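Local coordinates for kelch domain-containing protein (Colletotrichum graminicola M1.001, PDB 5C86), which probably oxidises alcohols at a mononuclear copper site, as a fungal member of the galactose oxidase and glyoxal oxidase (AA5) family, at residues Asn186-Gln191 / Met198-Thr203; Ser221-Ser226 / Arg278-Ala283; Gly234-Tyr239 / Leu257-Pro262. One frame throughout, in Å; residues are numbered along the deposited sequence.

Contacts 1 and 3 each join neighbouring antiparallel strands within a blade of the beta-propeller, whereas contact 2 joins the chain entering the innermost strands of two successive blades. Contacts 1 and 3 touch through Leu190, Met198, Leu257 and Leu259, so adjacent blades share an apolar interface. Contact 3 belongs to the same blade as strand 225-230 of contact 2, and is nested in the loop that contact 2 closes. The touching residues of contact 2 are all buried, while contact 1 reaches the surface at Asn186 and Asp202 and contact 3 at Lys235 and Thr258. Backbone ladders dominate contacts 1 and 3; contact 2, nearest the copper-binding residues, relies on one direct hydrogen bond, a water and apolar side chains.

Contact 1 of 3, residues Asn186-Gln191 / Met198-Thr203; sequences NGSVLQ and MNWYDT
Leu190 lays its CD1 methyl over the six-membered ring of Trp200, 4.1 Å from the centroid and 11° off the ring normal, a CH-pi contact. Its CG stands anti to the backbone N (chi1 176°), which directs the branched end over the indole, and CB meets Trp200 CZ3 at 3.8 Å. The indole nitrogen bonds to Gln264 O, which helps hold the ring. On the other side of the sheet, Gln191 and Asn199 lie side by side with nearly coplanar amides. Asn199 ND2 donates to Gln191 OE1 at 2.8 Å, with the acceptor in the asparagine amide plane; the bond meets one N-H of Asn199 and the oxygen of Gln191, whose NE2 goes on to Lys197 O. Tyr201, beside them, turns a ring edge to Gln191 CB, and its hydroxyl bonds to Pro163 O. At the open end Gly187 O accepts twice: Thr203 OG1 lies on a lone pair at 2.6 Å, and Thr203 N, at 3.1 Å, sits above the carbonyl plane. Glycine suits position 187, where phi is positive. Backbone bonds pair Val189 with Tyr201 and Gln191 with Asn199 in an antiparallel beta hairpin, the middle two strands of a four-stranded propeller blade.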
# COMPACT_ATOMS: atom_id res chain seq x y z
N ASN A 186 -12.84 13.33 8.44
CA ASN A 186 -14.30 13.18 8.69
C ASN A 186 -15.00 12.25 7.71
O ASN A 186 -16.06 12.58 7.12
CB ASN A 186 -14.89 14.57 8.51
CG ASN A 186 -16.31 14.70 9.11
OD1 ASN A 186 -16.73 13.89 9.89
ND2 ASN A 186 -17.02 15.68 8.67
N GLY A 187 -14.38 11.13 7.48
CA GLY A 187 -14.96 10.05 6.74
C GLY A 187 -14.90 10.25 5.26
O GLY A 187 -15.52 9.48 4.55
N SER A 188 -14.16 11.23 4.77
CA SER A 188 -14.02 11.50 3.39
C SER A 188 -12.99 10.50 2.76
O SER A 188 -12.13 10.00 3.47
CB SER A 188 -13.61 12.90 3.13
OG SER A 188 -12.27 13.10 3.56
N VAL A 189 -13.11 10.32 1.47
CA VAL A 189 -12.17 9.52 0.65
C VAL A 189 -11.93 10.28 -0.62
O VAL A 189 -12.89 10.58 -1.36
CB VAL A 189 -12.65 8.11 0.42
CG1 VAL A 189 -11.68 7.39 -0.56
CG2 VAL A 189 -12.81 7.30 1.66
N LEU A 190 -10.69 10.60 -0.94
CA LEU A 190 -10.36 11.13 -2.19
C LEU A 190 -10.08 10.02 -3.18
O LEU A 190 -9.18 9.19 -2.91
CB LEU A 190 -9.16 12.05 -2.16
CG LEU A 190 -8.65 12.61 -3.47
CD1 LEU A 190 -9.73 13.52 -4.05
CD2 LEU A 190 -7.35 13.35 -3.35
N GLN A 191 -10.77 10.01 -4.31
CA GLN A 191 -10.32 9.21 -5.48
C GLN A 191 -9.46 10.04 -6.33
O GLN A 191 -9.90 10.97 -7.00
CB GLN A 191 -11.52 8.65 -6.21
CG GLN A 191 -11.24 8.12 -7.59
CD GLN A 191 -11.54 9.10 -8.69
OE1 GLN A 191 -12.41 9.99 -8.56
NE2 GLN A 191 -10.76 9.01 -9.81
N MET A 198 -10.60 13.60 -10.65
CA MET A 198 -10.59 13.22 -9.24
C MET A 198 -11.90 13.59 -8.56
O MET A 198 -12.51 14.60 -8.94
CB MET A 198 -9.44 13.94 -8.53
CG MET A 198 -8.11 13.82 -9.25
SD MET A 198 -6.68 14.43 -8.34
CE MET A 198 -7.00 16.19 -8.30
N ASN A 199 -12.28 12.87 -7.55
CA ASN A 199 -13.60 13.03 -6.89
C ASN A 199 -13.47 12.80 -5.42
O ASN A 199 -12.81 11.84 -4.98
CB ASN A 199 -14.57 12.05 -7.43
CG ASN A 199 -14.94 12.35 -8.89
OD1 ASN A 199 -15.78 13.24 -9.15
ND2 ASN A 199 -14.27 11.74 -9.82
N TRP A 200 -14.16 13.63 -4.64
CA TRP A 200 -14.36 13.34 -3.26
C TRP A 200 -15.57 12.48 -3.02
O TRP A 200 -16.57 12.68 -3.69
CB TRP A 200 -14.57 14.66 -2.50
CG TRP A 200 -13.41 15.50 -2.35
CD1 TRP A 200 -13.11 16.63 -3.02
CD2 TRP A 200 -12.32 15.27 -1.42
NE1 TRP A 200 -11.94 17.16 -2.56
CE2 TRP A 200 -11.44 16.33 -1.59
CE3 TRP A 200 -12.03 14.29 -0.48
CZ2 TRP A 200 -10.24 16.42 -0.88
CZ3 TRP A 200 -10.82 14.42 0.25
CH2 TRP A 200 -9.98 15.48 0.03
N TYR A 201 -15.47 11.53 -2.09
CA TYR A 201 -16.54 10.72 -1.59
C TYR A 201 -16.64 10.91 -0.10
O TYR A 201 -15.62 11.13 0.60
CB TYR A 201 -16.35 9.25 -1.86
CG TYR A 201 -16.46 8.89 -3.33
CD1 TYR A 201 -17.69 8.56 -3.87
CD2 TYR A 201 -15.36 8.91 -4.19
CE1 TYR A 201 -17.82 8.25 -5.22
CE2 TYR A 201 -15.49 8.60 -5.53
CZ TYR A 201 -16.73 8.28 -6.05
OH TYR A 201 -16.92 7.93 -7.38
N ASP A 202 -17.88 10.93 0.41
CA ASP A 202 -18.16 10.99 1.83
C ASP A 202 -18.81 9.70 2.14
O ASP A 202 -19.76 9.28 1.46
CB ASP A 202 -19.10 12.18 2.11
CG ASP A 202 -19.42 12.37 3.60
OD1 ASP A 202 -19.09 11.55 4.46
OD2 ASP A 202 -20.07 13.40 3.88
N THR A 203 -18.28 9.00 3.13
CA THR A 203 -18.69 7.71 3.48
C THR A 203 -19.69 7.70 4.64
O THR A 203 -20.03 6.61 5.10
CB THR A 203 -17.51 6.78 3.84
OG1 THR A 203 -16.88 7.29 5.02
CG2 THR A 203 -16.50 6.72 2.63

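Contact 2 of 3, residues Ser221-Ser226 / Arg278-Ala283; sequences SMCGVS and RGFANA
Cys223 is the first residue along 221-226 to meet the other segment, placed there by a type II turn from Ser221 to Gly224 that Gly224 N closes on Ser221 O. Its side chain lies beside Phe280: CB comes to 3.5 Å from Phe280 CD1, and SG sits at the ring edge, 4.8 Å from the centroid and 80° off the normal. The polarisable sulfur of a short side chain suits the ring edge, where the hydrogens carry a slight positive charge. The side chain of Cys223 is about 6 Å from that of His423 and about 7 Å from that of Tyr120, which bind copper in this protein, though no metal is bound here. Phe280 in turn has its CG beside the backbone N (chi1 -47°), which brings the ring back to the cysteine although its CB leads away; its ring also meets Tyr334 edge-to-face. The carbonyl of Cys223 takes two donors, Phe280 N at 3.1 Å and a water at 2.8 Å. That water accepts from Ala281 N and donates weakly to Arg278 O, linking the two segments beside the direct bond. After Gly224 comes Val225, whose two methyls go to different partners. CG1 approaches Ala281 O at 3.2 Å, and CG2 packs directly against the single methyl of Ala283, CB, at 3.6 Å. Ala281 O is buried against valine without a polar partner, so the chemistry implies a largely apolar seam, in which the direct polar link is the Cys223 carbonyl with Phe280 N, supplemented by the water.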
# COMPACT_ATOMS: atom_id res chain seq x y z
N SER A 221 -4.74 7.19 -16.10
CA SER A 221 -3.46 6.58 -15.72
C SER A 221 -3.72 5.29 -14.95
O SER A 221 -3.24 5.08 -13.84
CB SER A 221 -2.72 7.56 -14.79
OG SER A 221 -2.26 8.70 -15.48
N MET A 222 -4.33 4.32 -15.63
CA MET A 222 -4.64 3.05 -15.02
C MET A 222 -3.34 2.35 -14.64
O MET A 222 -2.42 2.32 -15.45
CB MET A 222 -5.41 2.18 -15.99
CG MET A 222 -5.78 0.79 -15.44
SD MET A 222 -6.76 0.77 -13.92
CE MET A 222 -8.32 1.40 -14.47
N CYS A 223 -3.31 1.83 -13.42
CA CYS A 223 -2.15 1.12 -12.87
C CYS A 223 -0.92 1.97 -12.85
O CYS A 223 0.21 1.47 -12.93
CB CYS A 223 -1.92 -0.22 -13.53
SG CYS A 223 -3.39 -1.31 -13.27
N GLY A 224 -1.16 3.31 -12.76
CA GLY A 224 -0.21 4.24 -12.15
C GLY A 224 -0.21 3.98 -10.67
O GLY A 224 -0.97 3.14 -10.19
N VAL A 225 0.67 4.63 -9.95
CA VAL A 225 0.83 4.43 -8.51
C VAL A 225 0.67 5.75 -7.78
O VAL A 225 0.90 6.84 -8.34
CB VAL A 225 2.16 3.79 -8.18
CG1 VAL A 225 2.22 2.37 -8.67
CG2 VAL A 225 3.34 4.55 -8.70
N SER A 226 0.31 5.67 -6.53
CA SER A 226 0.17 6.86 -5.67
C SER A 226 0.45 6.53 -4.25
O SER A 226 0.22 5.37 -3.82
CB SER A 226 -1.21 7.50 -5.80
OG SER A 226 -2.27 6.75 -5.22
N ARG A 278 6.26 3.86 -16.58
CA ARG A 278 5.85 2.62 -15.91
C ARG A 278 4.38 2.44 -15.80
O ARG A 278 3.65 3.33 -15.29
CB ARG A 278 6.35 2.59 -14.46
CG ARG A 278 7.88 2.72 -14.33
CD ARG A 278 8.29 2.82 -12.86
NE ARG A 278 9.63 3.37 -12.68
CZ ARG A 278 10.76 2.69 -12.64
NH1 ARG A 278 10.76 1.39 -12.72
NH2 ARG A 278 11.91 3.34 -12.50
N GLY A 279 3.90 1.25 -16.20
CA GLY A 279 2.57 0.73 -15.88
C GLY A 279 2.75 -0.59 -15.15
O GLY A 279 3.63 -1.41 -15.49
N PHE A 280 1.97 -0.75 -14.09
CA PHE A 280 2.07 -1.95 -13.20
C PHE A 280 3.27 -1.91 -12.26
O PHE A 280 3.62 -2.94 -11.65
CB PHE A 280 2.02 -3.33 -13.95
CG PHE A 280 0.93 -3.45 -14.98
CD1 PHE A 280 -0.40 -3.13 -14.70
CD2 PHE A 280 1.24 -3.83 -16.29
CE1 PHE A 280 -1.38 -3.20 -15.68
CE2 PHE A 280 0.23 -3.90 -17.26
CZ PHE A 280 -1.06 -3.53 -16.95
N ALA A 281 3.83 -0.73 -12.02
CA ALA A 281 4.84 -0.56 -10.99
C ALA A 281 4.24 -0.54 -9.61
O ALA A 281 3.01 -0.62 -9.45
CB ALA A 281 5.73 0.65 -11.20
N ASN A 282 5.11 -0.52 -8.58
CA ASN A 282 4.70 -0.29 -7.21
C ASN A 282 5.48 0.87 -6.66
O ASN A 282 6.61 1.11 -7.05
CB ASN A 282 4.95 -1.48 -6.33
CG ASN A 282 4.02 -2.65 -6.62
OD1 ASN A 282 2.99 -2.75 -5.98
ND2 ASN A 282 4.35 -3.49 -7.57
N ALA A 283 4.85 1.64 -5.77
CA ALA A 283 5.56 2.73 -5.11
C ALA A 283 5.48 2.57 -3.61
O ALA A 283 4.43 2.21 -3.11
CB ALA A 283 4.96 4.06 -5.47
O HOH W 1 2.91 2.04 -12.67

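Contact 3 of 3, residues Gly234-Tyr239 / Leu257-Pro262; sequences GKIFTY and LTLGEP
Lys235 NZ donates to Thr258 OG1 at 2.8 Å, a bond between side chains that run alongside each other on the partly exposed side of the sheet. The lysine chain bends at chi2 (-80°) and is extended beyond it, bringing the ammonium group over to the threonine while CD passes OG1 at 3.5 Å. A long, flexible residue suits this partly exposed face: its methylenes pack and its charged end finds a hydroxyl. The backbones form a ladder, with Leu257 N to Ile236 O at 2.8 Å and Ile236 N to Leu257 O at 2.9 Å. These are neighbouring antiparallel strands, 235-239 and 254-258, in the middle of a four-stranded blade of the Kelch-type propeller. The pairing runs on past the strand end, where Leu259 N donates to Gly234 O at 2.9 Å. Glycine suits position 234, where phi is positive. On the buried face, the branched apolar ends of Ile236, Leu257 and Leu259 pack together: Ile236 CD1 meets Leu259 CD1 at 3.6 Å, the side chains crossing obliquely, and Leu257 meets both Ile236 and Thr238. Thr238 turns its methyl to Leu257, CG2 lying 4.0 Å from Leu257 CD1 with the side chains at about a right angle.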
# COMPACT_ATOMS: atom_id res chain seq x y z
N GLY A 234 -1.01 16.67 3.92
CA GLY A 234 -1.96 16.35 2.88
C GLY A 234 -1.32 16.06 1.53
O GLY A 234 -1.93 16.31 0.53
N LYS A 235 -0.14 15.50 1.48
CA LYS A 235 0.62 15.37 0.27
C LYS A 235 0.62 13.94 -0.29
O LYS A 235 0.94 12.97 0.44
CB LYS A 235 2.06 15.74 0.47
CG LYS A 235 2.31 17.14 1.00
CD LYS A 235 2.22 18.14 -0.08
CE LYS A 235 2.65 19.52 0.40
NZ LYS A 235 2.43 20.45 -0.71
N ILE A 236 0.21 13.83 -1.55
CA ILE A 236 0.17 12.55 -2.28
C ILE A 236 1.03 12.63 -3.54
O ILE A 236 0.85 13.57 -4.33
CB ILE A 236 -1.24 12.16 -2.60
CG1 ILE A 236 -2.11 12.15 -1.34
CG2 ILE A 236 -1.30 10.83 -3.35
CD1 ILE A 236 -3.54 12.00 -1.64
N PHE A 237 1.91 11.67 -3.76
CA PHE A 237 2.70 11.60 -4.97
C PHE A 237 2.00 10.64 -5.90
O PHE A 237 1.47 9.59 -5.46
CB PHE A 237 4.05 10.99 -4.62
CG PHE A 237 4.87 10.50 -5.78
CD1 PHE A 237 5.55 11.40 -6.61
CD2 PHE A 237 5.05 9.17 -5.98
CE1 PHE A 237 6.33 10.99 -7.63
CE2 PHE A 237 5.86 8.73 -7.03
CZ PHE A 237 6.56 9.63 -7.82
N THR A 238 1.97 10.97 -7.19
CA THR A 238 1.37 10.10 -8.23
C THR A 238 2.29 9.90 -9.34
O THR A 238 3.09 10.80 -9.65
CB THR A 238 0.06 10.64 -8.79
OG1 THR A 238 0.31 11.80 -9.65
CG2 THR A 238 -0.94 10.97 -7.66
N TYR A 239 2.30 8.71 -10.00
CA TYR A 239 3.28 8.43 -11.05
C TYR A 239 2.70 7.47 -12.08
O TYR A 239 2.21 6.42 -11.72
CB TYR A 239 4.57 7.77 -10.49
CG TYR A 239 5.68 7.68 -11.51
CD1 TYR A 239 6.43 8.81 -11.75
CD2 TYR A 239 5.93 6.57 -12.24
CE1 TYR A 239 7.43 8.83 -12.68
CE2 TYR A 239 6.93 6.55 -13.19
CZ TYR A 239 7.70 7.70 -13.36
OH TYR A 239 8.75 7.73 -14.29
N LEU A 257 -0.02 16.07 -5.26
CA LEU A 257 -1.36 16.54 -4.92
C LEU A 257 -1.31 17.05 -3.52
O LEU A 257 -0.64 16.42 -2.62
CB LEU A 257 -2.40 15.42 -4.99
CG LEU A 257 -2.39 14.49 -6.18
CD1 LEU A 257 -3.61 13.58 -6.19
CD2 LEU A 257 -2.11 15.02 -7.51
N THR A 258 -2.00 18.20 -3.23
CA THR A 258 -2.05 18.70 -1.87
C THR A 258 -3.49 18.86 -1.50
O THR A 258 -4.22 19.58 -2.18
CB THR A 258 -1.30 20.08 -1.74
OG1 THR A 258 0.06 19.98 -2.17
CG2 THR A 258 -1.31 20.55 -0.31
N LEU A 259 -3.94 18.17 -0.46
CA LEU A 259 -5.31 18.09 -0.02
C LEU A 259 -5.51 19.19 0.96
O LEU A 259 -4.68 19.37 1.85
CB LEU A 259 -5.62 16.74 0.66
CG LEU A 259 -5.92 15.58 -0.35
CD1 LEU A 259 -4.80 15.36 -1.33
CD2 LEU A 259 -6.17 14.34 0.44
N GLY A 260 -6.62 19.91 0.80
CA GLY A 260 -7.03 20.84 1.82
C GLY A 260 -8.20 20.20 2.53
O GLY A 260 -8.02 19.19 3.21
N GLU A 261 -9.36 20.83 2.46
CA GLU A 261 -10.53 20.30 3.13
C GLU A 261 -11.30 19.36 2.17
O GLU A 261 -11.23 19.53 0.99
CB GLU A 261 -11.42 21.41 3.71
CG GLU A 261 -10.81 22.13 4.94
CD GLU A 261 -10.36 21.22 6.10
OE1 GLU A 261 -11.16 20.39 6.55
OE2 GLU A 261 -9.20 21.36 6.60
N PRO A 262 -12.00 18.36 2.68
CA PRO A 262 -12.80 17.54 1.81
C PRO A 262 -13.81 18.39 1.12
O PRO A 262 -14.28 19.39 1.68
CB PRO A 262 -13.49 16.53 2.73
CG PRO A 262 -13.03 16.84 4.10
CD PRO A 262 -12.16 18.00 4.09